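Local coordinates for protein CocE/NonD family hydrolase (Staphylococcus aureus subsp. aureus COL, PDB 3III) that probably hydrolyses ester or amide bonds, as a CocE/NonD family enzyme that joins an alpha/beta-hydrolase domain to a beta-rich C-terminal domain, at residues Y335-Q340 with E404-M409; I56-P61 with I150-N155; N230-I235 with D245-Q250; F282-S287 with Q473-H478; I520-S523 with K528-Y531. One frame throughout, in Å; residues are numbered along the deposited sequence.

Contacts 1 and 4 both lie where the alpha/beta-hydrolase part meets the beta-rich C-terminal part. Their centres are 20 Å apart and they touch, Asn408 OD1 of contact 1 lying 3.6 Å from Gln473 CG of contact 4. Contact 3 lies among helices, and its nearest atoms are about 5 Å from those of contact 4. Contact 2 is at the other end of the large mixed sheet that contact 1 also reaches, with centres 40 Å apart. Contact 5 is a loop of the C-terminal part. Its Thr529 side chain is about 5 Å from a bound palmitic acid, against about 12 Å for the Leu234 side chain of contact 3.

Contact 1: residues Y335-Q340 with E404-M409; sequences YEVRDQ and ELVGNM
Glu404 lays its side chain across Val337 at about a right angle. From CB, the chain sets out with CG anti to the carbonyl carbon (chi1 -58°) and then runs extended. Glu404 CG comes 4.0 Å from Val337 CG1, and Glu404 CD follows at 3.9 Å from the same methyl. At the tip each carboxylate oxygen lies nearest a different methyl. Glu404 OE1 is 3.8 Å from Val337 CG2, while Glu404 OE2 is 4.1 Å from Val337 CG1. The charge itself is satisfied beyond the valine: OE1 makes a salt bridge with Lys347 and accepts from Asn560 ND2. The two segments belong to different sheets. Strand 333-338 is next to the outermost strand of the mixed alpha/beta-hydrolase sheet, and strand 403-406 is part of the antiparallel sheet of the C-terminal domain. The axes of strands 335-338 and 404-406 approach to 8.1 Å with directions 134° apart, and no hydrogen bond links the two segments. Val406 makes the second half of the contact. Its CG1 comes obliquely to the Tyr335 ring, 3.9 Å from Tyr335 CD1, and its CG2 meets Tyr335 CE1 at 4.0 Å. Val337 CG2 and Val406 CG2 come within 4.3 Å. The Tyr335 hydroxyl shares Asn560 ND2 with Glu404. Beyond this pairing, the backbone of Arg338 bonds to Gly500 and Leu502 of strand 490-503.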
# COMPACT_ATOMS: atom_id res chain seq x y z
N TYR A 335 9.12 13.31 1.16
CA TYR A 335 7.93 13.00 1.95
C TYR A 335 7.11 14.21 2.29
O TYR A 335 7.66 15.29 2.53
CB TYR A 335 8.33 12.26 3.25
CG TYR A 335 9.24 13.05 4.15
CD1 TYR A 335 8.74 13.78 5.22
CD2 TYR A 335 10.60 13.09 3.91
CE1 TYR A 335 9.54 14.52 6.02
CE2 TYR A 335 11.43 13.87 4.72
CZ TYR A 335 10.89 14.56 5.80
OH TYR A 335 11.71 15.34 6.60
N GLU A 336 5.79 14.03 2.38
CA GLU A 336 4.88 15.08 2.88
C GLU A 336 4.81 15.10 4.39
O GLU A 336 4.60 14.06 5.02
CB GLU A 336 3.44 14.92 2.31
CG GLU A 336 2.55 16.05 2.74
CD GLU A 336 1.18 16.06 2.14
OE1 GLU A 336 0.80 15.09 1.42
OE2 GLU A 336 0.50 17.06 2.42
N VAL A 337 4.97 16.28 4.98
CA VAL A 337 4.59 16.49 6.37
C VAL A 337 3.16 17.07 6.36
O VAL A 337 2.93 18.21 5.98
CB VAL A 337 5.52 17.46 7.06
CG1 VAL A 337 5.13 17.59 8.57
CG2 VAL A 337 6.99 16.92 6.98
N ARG A 338 2.17 16.26 6.75
CA ARG A 338 0.77 16.67 6.61
C ARG A 338 0.46 17.66 7.74
O ARG A 338 0.80 17.40 8.87
CB ARG A 338 -0.16 15.48 6.77
CG ARG A 338 0.03 14.42 5.73
CD ARG A 338 -0.80 13.18 6.01
NE ARG A 338 -0.43 12.64 7.31
CZ ARG A 338 -1.05 11.63 7.93
NH1 ARG A 338 -2.04 10.95 7.34
NH2 ARG A 338 -0.61 11.25 9.13
N ASP A 339 -0.25 18.74 7.44
CA ASP A 339 -0.75 19.65 8.47
C ASP A 339 -2.30 19.52 8.63
O ASP A 339 -2.80 19.32 9.76
CB ASP A 339 -0.41 21.08 8.10
CG ASP A 339 -0.97 22.09 9.14
OD1 ASP A 339 -1.18 21.69 10.32
OD2 ASP A 339 -1.22 23.22 8.76
N GLN A 340 -3.01 19.65 7.50
CA GLN A 340 -4.45 19.42 7.41
C GLN A 340 -4.73 18.59 6.14
O GLN A 340 -3.79 18.24 5.39
CB GLN A 340 -5.26 20.73 7.38
CG GLN A 340 -5.13 21.65 8.58
CD GLN A 340 -6.34 21.59 9.57
OE1 GLN A 340 -7.51 21.25 9.20
NE2 GLN A 340 -6.05 21.93 10.85
N GLU A 404 7.43 17.92 14.33
CA GLU A 404 7.15 17.00 13.22
C GLU A 404 7.42 15.55 13.60
O GLU A 404 8.50 15.21 14.05
CB GLU A 404 7.91 17.38 11.95
CG GLU A 404 7.56 18.82 11.50
CD GLU A 404 8.22 19.30 10.22
OE1 GLU A 404 9.13 18.63 9.66
OE2 GLU A 404 7.80 20.39 9.77
N LEU A 405 6.40 14.72 13.41
CA LEU A 405 6.47 13.29 13.65
C LEU A 405 6.41 12.57 12.30
O LEU A 405 5.40 12.60 11.62
CB LEU A 405 5.31 12.82 14.52
CG LEU A 405 5.24 13.45 15.92
CD1 LEU A 405 4.25 12.62 16.68
CD2 LEU A 405 6.59 13.53 16.62
N VAL A 406 7.50 11.92 11.92
CA VAL A 406 7.56 11.23 10.64
C VAL A 406 8.19 9.88 10.82
O VAL A 406 9.38 9.77 11.05
CB VAL A 406 8.30 12.05 9.58
CG1 VAL A 406 8.36 11.27 8.22
CG2 VAL A 406 7.65 13.43 9.34
N GLY A 407 7.40 8.84 10.62
CA GLY A 407 7.85 7.50 10.77
C GLY A 407 6.88 6.60 11.53
O GLY A 407 5.64 6.86 11.57
N ASN A 408 7.41 5.49 12.05
CA ASN A 408 6.64 4.54 12.85
C ASN A 408 6.44 5.08 14.25
O ASN A 408 7.22 5.88 14.71
CB ASN A 408 7.35 3.18 12.91
CG ASN A 408 7.16 2.34 11.62
OD1 ASN A 408 6.19 1.57 11.50
ND2 ASN A 408 8.13 2.42 10.70
N MSE A 409 5.37 4.64 14.92
CA MSE A 409 5.21 4.85 16.36
C MSE A 409 4.85 3.53 16.96
O MSE A 409 4.25 2.67 16.30
CB MSE A 409 4.09 5.84 16.65
CG MSE A 409 4.13 7.09 15.78
SE MSE A 409 2.96 8.52 16.60
CE MSE A 409 2.57 9.57 14.90

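Contact 2: residues I56-P61 with I150-N155; sequences INIFRP and IEWAAN
Ile56 and Ile58 meet the six-membered ring of Trp152 through their terminal methyls. The tight part is at Ile56. Its CD1 sits 3.5 Å from Trp152 CZ3 and 3.6 Å from Trp152 CH2, approaching the ring obliquely. CG1 of Ile56 stands between the backbone N and the carbonyl carbon (chi1 66°), and the chain beyond it is extended, which carries CD1 to the ring. Ile58 is looser. Its CD1 lies at the edge of the indole, near its plane, 4.0 Å from CH2 of Trp152. The indole comes from the opposite direction to both isoleucines, with CG anti to the backbone N (chi1 172°). Val46 of strand 36-47 also touches it. Both isoleucines are buried, whereas Trp152 is partly exposed, so the solvent side of the contact is on the tryptophan. All the direct contact is apolar, with no hydrogen bond across. Ile150 and Ala153 of the same helix face Met71 of strand 67-74. Helix 140-154 is the crossover helix between the parallel strands 119-124 and 162-168, a beta-alpha-beta unit. Trp152 reaches past this unit to the neighbouring antiparallel strand 53-60 of the alpha/beta-hydrolase sheet.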
# COMPACT_ATOMS: atom_id res chain seq x y z
N ILE A 56 -1.85 -10.80 -23.71
CA ILE A 56 -1.34 -9.40 -23.54
C ILE A 56 -1.86 -8.46 -24.61
O ILE A 56 -2.35 -8.88 -25.67
CB ILE A 56 0.24 -9.35 -23.60
CG1 ILE A 56 0.75 -9.73 -25.00
CG2 ILE A 56 0.83 -10.35 -22.63
CD1 ILE A 56 2.35 -9.68 -25.17
N ASN A 57 -1.70 -7.16 -24.34
CA ASN A 57 -1.77 -6.13 -25.36
C ASN A 57 -0.43 -5.41 -25.42
O ASN A 57 0.21 -5.20 -24.39
CB ASN A 57 -2.83 -5.09 -24.99
CG ASN A 57 -4.21 -5.68 -24.89
OD1 ASN A 57 -4.58 -6.58 -25.64
ND2 ASN A 57 -5.02 -5.10 -24.02
N ILE A 58 -0.05 -4.99 -26.61
CA ILE A 58 1.15 -4.22 -26.82
C ILE A 58 0.80 -2.89 -27.52
O ILE A 58 0.25 -2.89 -28.61
CB ILE A 58 2.13 -4.95 -27.78
CG1 ILE A 58 2.52 -6.35 -27.27
CG2 ILE A 58 3.40 -4.08 -28.05
CD1 ILE A 58 3.19 -7.27 -28.39
N PHE A 59 1.14 -1.77 -26.89
CA PHE A 59 0.98 -0.47 -27.51
C PHE A 59 2.36 0.03 -27.86
O PHE A 59 3.25 0.07 -26.97
CB PHE A 59 0.38 0.49 -26.50
CG PHE A 59 -1.05 0.15 -26.08
CD1 PHE A 59 -2.10 0.72 -26.72
CD2 PHE A 59 -1.29 -0.76 -25.04
CE1 PHE A 59 -3.41 0.41 -26.33
CE2 PHE A 59 -2.56 -1.08 -24.63
CZ PHE A 59 -3.63 -0.49 -25.26
N ARG A 60 2.55 0.40 -29.11
CA ARG A 60 3.85 0.82 -29.58
C ARG A 60 3.80 1.87 -30.67
O ARG A 60 2.79 2.00 -31.35
CB ARG A 60 4.67 -0.39 -30.01
CG ARG A 60 4.03 -1.27 -31.05
CD ARG A 60 4.88 -2.52 -31.33
NE ARG A 60 4.34 -3.26 -32.48
CZ ARG A 60 4.58 -2.94 -33.75
NH1 ARG A 60 5.36 -1.94 -34.07
NH2 ARG A 60 4.01 -3.64 -34.72
N PRO A 61 4.88 2.64 -30.81
CA PRO A 61 4.92 3.62 -31.85
C PRO A 61 4.75 3.00 -33.24
O PRO A 61 5.20 1.88 -33.51
CB PRO A 61 6.28 4.27 -31.68
CG PRO A 61 6.66 3.99 -30.31
CD PRO A 61 6.12 2.65 -30.03
N ILE A 150 8.52 -10.75 -19.01
CA ILE A 150 9.60 -9.74 -19.05
C ILE A 150 10.68 -10.16 -20.00
O ILE A 150 11.09 -9.39 -20.86
CB ILE A 150 10.20 -9.46 -17.62
CG1 ILE A 150 9.15 -8.75 -16.77
CG2 ILE A 150 11.51 -8.70 -17.72
CD1 ILE A 150 9.46 -8.71 -15.29
N GLU A 151 11.13 -11.41 -19.88
CA GLU A 151 12.22 -11.92 -20.70
C GLU A 151 11.81 -12.08 -22.16
O GLU A 151 12.63 -11.86 -23.04
CB GLU A 151 12.78 -13.21 -20.10
CG GLU A 151 13.43 -12.97 -18.71
CD GLU A 151 14.51 -11.86 -18.73
OE1 GLU A 151 15.50 -12.03 -19.49
OE2 GLU A 151 14.36 -10.83 -18.01
N TRP A 152 10.56 -12.43 -22.41
CA TRP A 152 10.03 -12.50 -23.77
C TRP A 152 10.02 -11.12 -24.45
O TRP A 152 10.47 -10.98 -25.60
CB TRP A 152 8.62 -13.07 -23.72
CG TRP A 152 7.91 -13.01 -25.05
CD1 TRP A 152 7.94 -13.96 -26.03
CD2 TRP A 152 7.09 -11.97 -25.52
NE1 TRP A 152 7.16 -13.55 -27.09
CE2 TRP A 152 6.64 -12.33 -26.80
CE3 TRP A 152 6.67 -10.75 -24.97
CZ2 TRP A 152 5.79 -11.51 -27.54
CZ3 TRP A 152 5.81 -9.96 -25.70
CH2 TRP A 152 5.40 -10.34 -26.98
N ALA A 153 9.55 -10.11 -23.72
CA ALA A 153 9.48 -8.74 -24.17
C ALA A 153 10.84 -8.21 -24.55
O ALA A 153 10.95 -7.49 -25.52
CB ALA A 153 8.87 -7.85 -23.06
N ALA A 154 11.88 -8.62 -23.82
CA ALA A 154 13.22 -8.16 -24.07
C ALA A 154 13.77 -8.62 -25.40
O ALA A 154 14.66 -7.99 -25.94
CB ALA A 154 14.17 -8.55 -22.97
N ASN A 155 13.18 -9.67 -25.97
CA ASN A 155 13.62 -10.22 -27.21
C ASN A 155 12.77 -9.85 -28.44
O ASN A 155 13.01 -10.36 -29.51
CB ASN A 155 13.71 -11.75 -27.07
CG ASN A 155 14.94 -12.17 -26.29
OD1 ASN A 155 14.84 -13.00 -25.38
ND2 ASN A 155 16.06 -11.55 -26.57

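Contact 3: residues N230-I235 with D245-Q250; sequences NIEDLI and DDFWKQ
Glu232 and Leu234 reach the ring of Phe247 in the helical insertion between strands 186-192 and 262-267, probably the cap of this alpha/beta-hydrolase fold. The apolar part is light. Leu234 CD2 comes to the ring edge, near its plane, 4.4 Å from Phe247 CZ. The ring of Phe247 is braced within its own segment, since Phe247 CE2 sits 3.6 Å above the indole plane of Trp248, over its centre. His241 stacks on Phe247 as well. The polar approach is at the edge. Glu232 OE2 lies near the ring plane, 3.5 Å from both Phe247 CE1 and Phe247 CZ, where the ring hydrogens probably suit a negative charge. Carboxylate and ring planes are 75° apart. Both carboxylate oxygens also have polar partners beside the segments, and OE1 makes a salt bridge to Arg251 and accepts from Ser136 OG. Capping bonds begin both helices. Asp233 OD1 accepts from Gln236 N. Asp245 OD1 accepts from Trp248 N at 3.3 Å, nearly along its own C-O axis. Near the other end of helix 246-249, Gln250 NE2 gives a bond of 3.3 Å to Asp246 O, coming from 58° above the carbonyl plane.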
# COMPACT_ATOMS: atom_id res chain seq x y z
N ASN A 230 -10.28 -22.57 -11.28
CA ASN A 230 -8.98 -22.79 -10.66
C ASN A 230 -8.49 -21.56 -9.89
O ASN A 230 -7.29 -21.35 -9.74
CB ASN A 230 -7.98 -23.16 -11.73
CG ASN A 230 -8.43 -24.35 -12.54
OD1 ASN A 230 -8.59 -24.28 -13.77
ND2 ASN A 230 -8.65 -25.44 -11.86
N ILE A 231 -9.43 -20.77 -9.37
CA ILE A 231 -9.08 -19.53 -8.66
C ILE A 231 -8.88 -19.95 -7.19
O ILE A 231 -9.71 -20.65 -6.61
CB ILE A 231 -10.20 -18.43 -8.77
CG1 ILE A 231 -10.40 -17.97 -10.21
CG2 ILE A 231 -9.87 -17.14 -7.91
CD1 ILE A 231 -11.65 -17.04 -10.41
N GLU A 232 -7.79 -19.51 -6.58
CA GLU A 232 -7.46 -19.90 -5.22
C GLU A 232 -8.49 -19.31 -4.26
O GLU A 232 -8.79 -18.14 -4.34
CB GLU A 232 -6.06 -19.42 -4.86
CG GLU A 232 -5.63 -19.72 -3.45
CD GLU A 232 -4.20 -19.23 -3.15
OE1 GLU A 232 -3.69 -18.41 -3.92
OE2 GLU A 232 -3.65 -19.66 -2.09
N ASP A 233 -8.98 -20.12 -3.32
CA ASP A 233 -10.00 -19.68 -2.37
C ASP A 233 -9.33 -19.02 -1.16
O ASP A 233 -9.05 -19.66 -0.13
CB ASP A 233 -10.87 -20.85 -1.94
CG ASP A 233 -12.00 -20.43 -1.02
OD1 ASP A 233 -12.03 -19.29 -0.50
OD2 ASP A 233 -12.85 -21.27 -0.81
N LEU A 234 -9.12 -17.73 -1.28
CA LEU A 234 -8.42 -16.99 -0.26
C LEU A 234 -9.31 -16.67 0.92
O LEU A 234 -8.81 -16.35 1.94
CB LEU A 234 -7.78 -15.71 -0.85
CG LEU A 234 -6.49 -15.92 -1.63
CD1 LEU A 234 -6.16 -14.66 -2.48
CD2 LEU A 234 -5.32 -16.36 -0.73
N ILE A 235 -10.62 -16.79 0.77
CA ILE A 235 -11.54 -16.67 1.91
C ILE A 235 -11.24 -17.86 2.88
O ILE A 235 -11.01 -17.70 4.08
CB ILE A 235 -13.00 -16.67 1.44
CG1 ILE A 235 -13.31 -15.43 0.58
CG2 ILE A 235 -13.96 -16.68 2.61
CD1 ILE A 235 -13.11 -14.14 1.33
N ASP A 245 2.11 -19.04 9.12
CA ASP A 245 2.60 -20.41 9.02
C ASP A 245 3.27 -20.63 7.64
O ASP A 245 3.56 -19.67 6.95
CB ASP A 245 1.42 -21.38 9.27
CG ASP A 245 0.25 -21.16 8.30
OD1 ASP A 245 0.37 -20.37 7.34
OD2 ASP A 245 -0.83 -21.80 8.50
N ASP A 246 3.54 -21.87 7.23
CA ASP A 246 4.21 -22.08 5.96
C ASP A 246 3.42 -21.50 4.77
O ASP A 246 3.99 -21.01 3.80
CB ASP A 246 4.43 -23.59 5.68
CG ASP A 246 5.46 -24.22 6.63
OD1 ASP A 246 6.13 -23.45 7.36
OD2 ASP A 246 5.60 -25.48 6.63
N PHE A 247 2.10 -21.64 4.82
CA PHE A 247 1.23 -21.02 3.80
C PHE A 247 1.49 -19.52 3.61
O PHE A 247 1.78 -19.06 2.48
CB PHE A 247 -0.25 -21.25 4.14
CG PHE A 247 -1.17 -20.60 3.15
CD1 PHE A 247 -1.51 -21.27 1.97
CD2 PHE A 247 -1.65 -19.31 3.35
CE1 PHE A 247 -2.32 -20.67 1.04
CE2 PHE A 247 -2.45 -18.70 2.42
CZ PHE A 247 -2.80 -19.39 1.26
N TRP A 248 1.39 -18.76 4.69
CA TRP A 248 1.56 -17.32 4.62
C TRP A 248 3.01 -16.88 4.40
O TRP A 248 3.22 -15.82 3.82
CB TRP A 248 0.99 -16.60 5.85
CG TRP A 248 -0.53 -16.58 5.89
CD1 TRP A 248 -1.34 -17.14 6.85
CD2 TRP A 248 -1.41 -16.04 4.91
NE1 TRP A 248 -2.66 -16.89 6.56
CE2 TRP A 248 -2.72 -16.23 5.37
CE3 TRP A 248 -1.22 -15.34 3.72
CZ2 TRP A 248 -3.86 -15.78 4.64
CZ3 TRP A 248 -2.33 -14.92 3.00
CH2 TRP A 248 -3.63 -15.17 3.45
N LYS A 249 3.99 -17.67 4.88
CA LYS A 249 5.39 -17.35 4.60
C LYS A 249 5.68 -17.33 3.10
O LYS A 249 6.50 -16.55 2.65
CB LYS A 249 6.35 -18.32 5.33
CG LYS A 249 6.38 -18.12 6.86
CD LYS A 249 7.09 -19.24 7.64
CE LYS A 249 7.04 -18.94 9.13
NZ LYS A 249 7.78 -19.95 9.89
N GLN A 250 5.00 -18.16 2.33
CA GLN A 250 5.12 -18.14 0.87
C GLN A 250 4.45 -16.93 0.22
O GLN A 250 4.60 -16.73 -1.01
CB GLN A 250 4.51 -19.39 0.27
CG GLN A 250 5.26 -20.63 0.66
CD GLN A 250 4.60 -21.85 0.12
OE1 GLN A 250 4.53 -22.04 -1.09
NE2 GLN A 250 4.11 -22.72 1.00

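Contact 4: residues F282-S287 with Q473-H478; sequences FKQAAS and QPWHKH
The indole of Trp475 and the amide of Gln284 meet obliquely, their planes 55° apart. Gln284 NE2 lies 3.9 Å from Trp475 CH2, at the far end of the six-membered ring. Arg200 and Glu280 also touch this tryptophan. The closest approach is polar. Lys283 NZ comes within 2.9 Å of Gln473 OE1, but the angle is too poor for a hydrogen bond. Lys283 bends at its third torsion (chi3 -60°) and meets the extended Gln473 from the opposite direction. Glu280, about one turn back in helix 275-284 and outside both segments, organises these groups. Glu280 OE2 makes a salt bridge with Lys283 NZ and accepts from Gln473 NE2, and Glu280 OE1 accepts from Gln284 NE2. Gln473 NE2 also gives a bond to Glu495 OE2. Those two acceptors probably fix which way the Gln473 amide is turned, leaving Gln473 OE1 toward Lys283 NZ. The contact thus joins a helix end of the hydrolase part to a loop of the C-terminal part. Its chemistry implies a polar interface, in which one carboxylate gathers donors from both sides.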
# COMPACT_ATOMS: atom_id res chain seq x y z
N PHE A 282 10.86 -0.58 0.20
CA PHE A 282 11.95 0.40 0.06
C PHE A 282 13.09 0.10 1.03
O PHE A 282 14.27 0.16 0.65
CB PHE A 282 11.46 1.81 0.24
CG PHE A 282 12.56 2.83 0.23
CD1 PHE A 282 13.20 3.18 -0.95
CD2 PHE A 282 13.03 3.36 1.41
CE1 PHE A 282 14.27 4.13 -0.97
CE2 PHE A 282 14.07 4.27 1.43
CZ PHE A 282 14.70 4.67 0.24
N LYS A 283 12.75 -0.19 2.27
CA LYS A 283 13.75 -0.39 3.31
C LYS A 283 14.60 -1.62 3.07
O LYS A 283 15.78 -1.55 3.21
CB LYS A 283 13.16 -0.47 4.73
CG LYS A 283 12.54 0.80 5.27
CD LYS A 283 12.08 0.67 6.72
CE LYS A 283 11.03 -0.41 6.92
NZ LYS A 283 10.43 -0.52 8.31
N GLN A 284 13.95 -2.74 2.75
CA GLN A 284 14.59 -4.05 2.70
C GLN A 284 15.25 -4.39 1.35
O GLN A 284 16.12 -5.27 1.29
CB GLN A 284 13.57 -5.15 2.98
CG GLN A 284 13.16 -5.30 4.46
CD GLN A 284 12.19 -6.43 4.65
OE1 GLN A 284 12.39 -7.51 4.08
NE2 GLN A 284 11.07 -6.17 5.35
N ALA A 285 14.78 -3.78 0.27
CA ALA A 285 15.38 -4.02 -1.04
C ALA A 285 16.92 -3.82 -0.94
O ALA A 285 17.39 -2.82 -0.34
CB ALA A 285 14.76 -3.09 -2.13
N ALA A 286 17.67 -4.71 -1.59
CA ALA A 286 19.13 -4.64 -1.65
C ALA A 286 19.60 -3.68 -2.74
O ALA A 286 20.76 -3.35 -2.81
CB ALA A 286 19.76 -6.07 -1.85
N SER A 287 18.68 -3.21 -3.57
CA SER A 287 18.99 -2.29 -4.67
C SER A 287 19.96 -1.15 -4.30
O SER A 287 19.70 -0.42 -3.38
CB SER A 287 17.67 -1.68 -5.15
OG SER A 287 16.75 -2.71 -5.51
N GLN A 473 9.09 0.33 15.80
CA GLN A 473 8.31 -0.61 15.02
C GLN A 473 8.42 -1.98 15.59
O GLN A 473 9.40 -2.69 15.33
CB GLN A 473 8.76 -0.64 13.55
CG GLN A 473 7.81 -1.47 12.67
CD GLN A 473 8.36 -1.76 11.27
OE1 GLN A 473 9.42 -1.27 10.89
NE2 GLN A 473 7.63 -2.54 10.51
N PRO A 474 7.39 -2.39 16.36
CA PRO A 474 7.36 -3.77 16.81
C PRO A 474 7.09 -4.72 15.62
O PRO A 474 6.43 -4.32 14.65
CB PRO A 474 6.25 -3.79 17.86
CG PRO A 474 5.39 -2.65 17.56
CD PRO A 474 6.22 -1.63 16.82
N TRP A 475 7.68 -5.90 15.69
CA TRP A 475 7.47 -6.95 14.72
C TRP A 475 7.06 -8.20 15.46
O TRP A 475 7.82 -8.72 16.30
CB TRP A 475 8.74 -7.20 13.94
CG TRP A 475 8.55 -7.91 12.61
CD1 TRP A 475 8.23 -9.20 12.42
CD2 TRP A 475 8.77 -7.35 11.31
NE1 TRP A 475 8.20 -9.50 11.06
CE2 TRP A 475 8.50 -8.36 10.37
CE3 TRP A 475 9.15 -6.07 10.86
CZ2 TRP A 475 8.64 -8.15 9.01
CZ3 TRP A 475 9.26 -5.86 9.49
CH2 TRP A 475 9.00 -6.90 8.59
N HIS A 476 5.89 -8.73 15.12
CA HIS A 476 5.30 -9.88 15.82
C HIS A 476 5.55 -11.12 15.02
O HIS A 476 5.41 -11.10 13.81
CB HIS A 476 3.83 -9.64 16.05
CG HIS A 476 3.58 -8.42 16.88
ND1 HIS A 476 3.21 -7.21 16.34
CD2 HIS A 476 3.73 -8.20 18.21
CE1 HIS A 476 3.11 -6.30 17.30
NE2 HIS A 476 3.42 -6.88 18.45
N LYS A 477 6.01 -12.19 15.69
CA LYS A 477 6.25 -13.46 15.04
C LYS A 477 5.01 -14.07 14.43
O LYS A 477 5.08 -14.66 13.34
CB LYS A 477 6.85 -14.46 16.03
CG LYS A 477 8.22 -14.13 16.50
CD LYS A 477 8.66 -15.22 17.46
CE LYS A 477 10.07 -15.04 17.91
NZ LYS A 477 10.53 -16.15 18.76
N HIS A 478 3.87 -13.96 15.14
CA HIS A 478 2.62 -14.59 14.71
C HIS A 478 2.80 -16.09 14.52
O HIS A 478 2.22 -16.71 13.62
CB HIS A 478 2.04 -13.93 13.44
CG HIS A 478 1.60 -12.51 13.63
ND1 HIS A 478 0.50 -12.18 14.40
CD2 HIS A 478 2.08 -11.34 13.15
CE1 HIS A 478 0.34 -10.87 14.37
NE2 HIS A 478 1.30 -10.33 13.63

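Contact 5: residues I520-S523 with K528-Y531; sequences IGNS and KTRY
The two arms of the loop between strands 508-514 and 541-546 run close together, with the CA atoms of Asn522 and Arg530 5.9 Å apart and Gly521 at positive phi (84°). One arginine and two waters tie them. Arg530 is extended from CG to NE, and its CB packs 3.7 Å from Asn522 CB. Its NH1 donates to Gly521 O at 2.8 Å in the carbonyl plane. The bond is bent, with an N-H...O angle of 140°, and the oxygen is tilted 27° out of the guanidinium plane. NH1 also bonds to Val519 O, so two carbonyls grip one nitrogen. On the other branch, Arg530 NH2 donates to Tyr531 OH at 2.9 Å. The same tyrosine ring lies under the arginine chain, with Arg530 CG 4.1 Å above its centre. The first water accepts from Asn522 ND2 at 3.1 Å and donates to Arg530 O at 2.8 Å. The second accepts from Ser523 N and bonds to Thr529 OG1. Asn522 OD1 accepts from Thr524 N, and Thr529 OG1 bonds to Thr524 OG1. The Thr529 side chain is about 5 Å from a bound palmitic acid. Arg530 touches Ile447 of strand 447-458, while Lys528 and Thr529 rest on Phe216 of helix 213-224.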
# COMPACT_ATOMS: atom_id res chain seq x y z
N ILE A 520 -15.07 5.17 12.12
CA ILE A 520 -16.06 4.26 11.63
C ILE A 520 -16.48 4.61 10.21
O ILE A 520 -16.22 5.70 9.72
CB ILE A 520 -17.25 4.14 12.58
CG1 ILE A 520 -18.06 5.43 12.60
CG2 ILE A 520 -16.75 3.78 14.02
CD1 ILE A 520 -19.21 5.30 13.57
N GLY A 521 -17.06 3.62 9.54
CA GLY A 521 -17.65 3.83 8.21
C GLY A 521 -16.65 3.75 7.09
O GLY A 521 -15.44 3.52 7.29
N ASN A 522 -17.15 3.89 5.89
CA ASN A 522 -16.30 3.96 4.74
C ASN A 522 -16.90 5.00 3.76
O ASN A 522 -17.90 5.67 4.08
CB ASN A 522 -16.16 2.55 4.15
CG ASN A 522 -17.44 2.01 3.53
OD1 ASN A 522 -18.36 2.77 3.19
ND2 ASN A 522 -17.49 0.69 3.34
N SER A 523 -16.34 5.08 2.56
CA SER A 523 -16.76 6.07 1.58
C SER A 523 -17.58 5.45 0.48
O SER A 523 -17.79 6.11 -0.53
CB SER A 523 -15.52 6.80 0.97
OG SER A 523 -14.47 5.93 0.53
N LYS A 528 -17.84 -3.07 0.67
CA LYS A 528 -16.78 -3.20 1.67
C LYS A 528 -15.40 -2.82 1.12
O LYS A 528 -14.49 -3.64 1.07
CB LYS A 528 -16.80 -4.61 2.29
CG LYS A 528 -18.04 -4.85 3.23
CD LYS A 528 -18.15 -6.34 3.69
CE LYS A 528 -19.27 -6.57 4.78
NZ LYS A 528 -19.88 -7.97 4.68
N THR A 529 -15.25 -1.55 0.76
CA THR A 529 -13.95 -1.08 0.23
C THR A 529 -12.91 -0.82 1.32
O THR A 529 -11.72 -0.80 1.02
CB THR A 529 -14.10 0.23 -0.60
OG1 THR A 529 -14.67 1.21 0.22
CG2 THR A 529 -14.96 0.00 -1.84
N ARG A 530 -13.36 -0.65 2.57
CA ARG A 530 -12.44 -0.44 3.68
C ARG A 530 -12.24 -1.75 4.45
O ARG A 530 -13.08 -2.67 4.38
CB ARG A 530 -12.98 0.68 4.54
CG ARG A 530 -12.07 1.17 5.62
CD ARG A 530 -12.67 2.35 6.33
NE ARG A 530 -11.76 2.77 7.37
CZ ARG A 530 -12.08 2.94 8.64
NH1 ARG A 530 -13.33 2.83 9.05
NH2 ARG A 530 -11.15 3.23 9.50
N TYR A 531 -11.13 -1.87 5.18
CA TYR A 531 -11.01 -2.99 6.16
C TYR A 531 -12.21 -2.95 7.11
O TYR A 531 -12.78 -1.87 7.34
CB TYR A 531 -9.66 -2.96 6.92
CG TYR A 531 -9.34 -1.61 7.53
CD1 TYR A 531 -10.12 -1.09 8.56
CD2 TYR A 531 -8.28 -0.83 7.05
CE1 TYR A 531 -9.83 0.16 9.13
CE2 TYR A 531 -7.98 0.43 7.61
CZ TYR A 531 -8.77 0.93 8.63
OH TYR A 531 -8.42 2.18 9.21
O HOH W 1 -15.72 -1.65 4.29
O HOH W 2 -13.87 3.23 2.01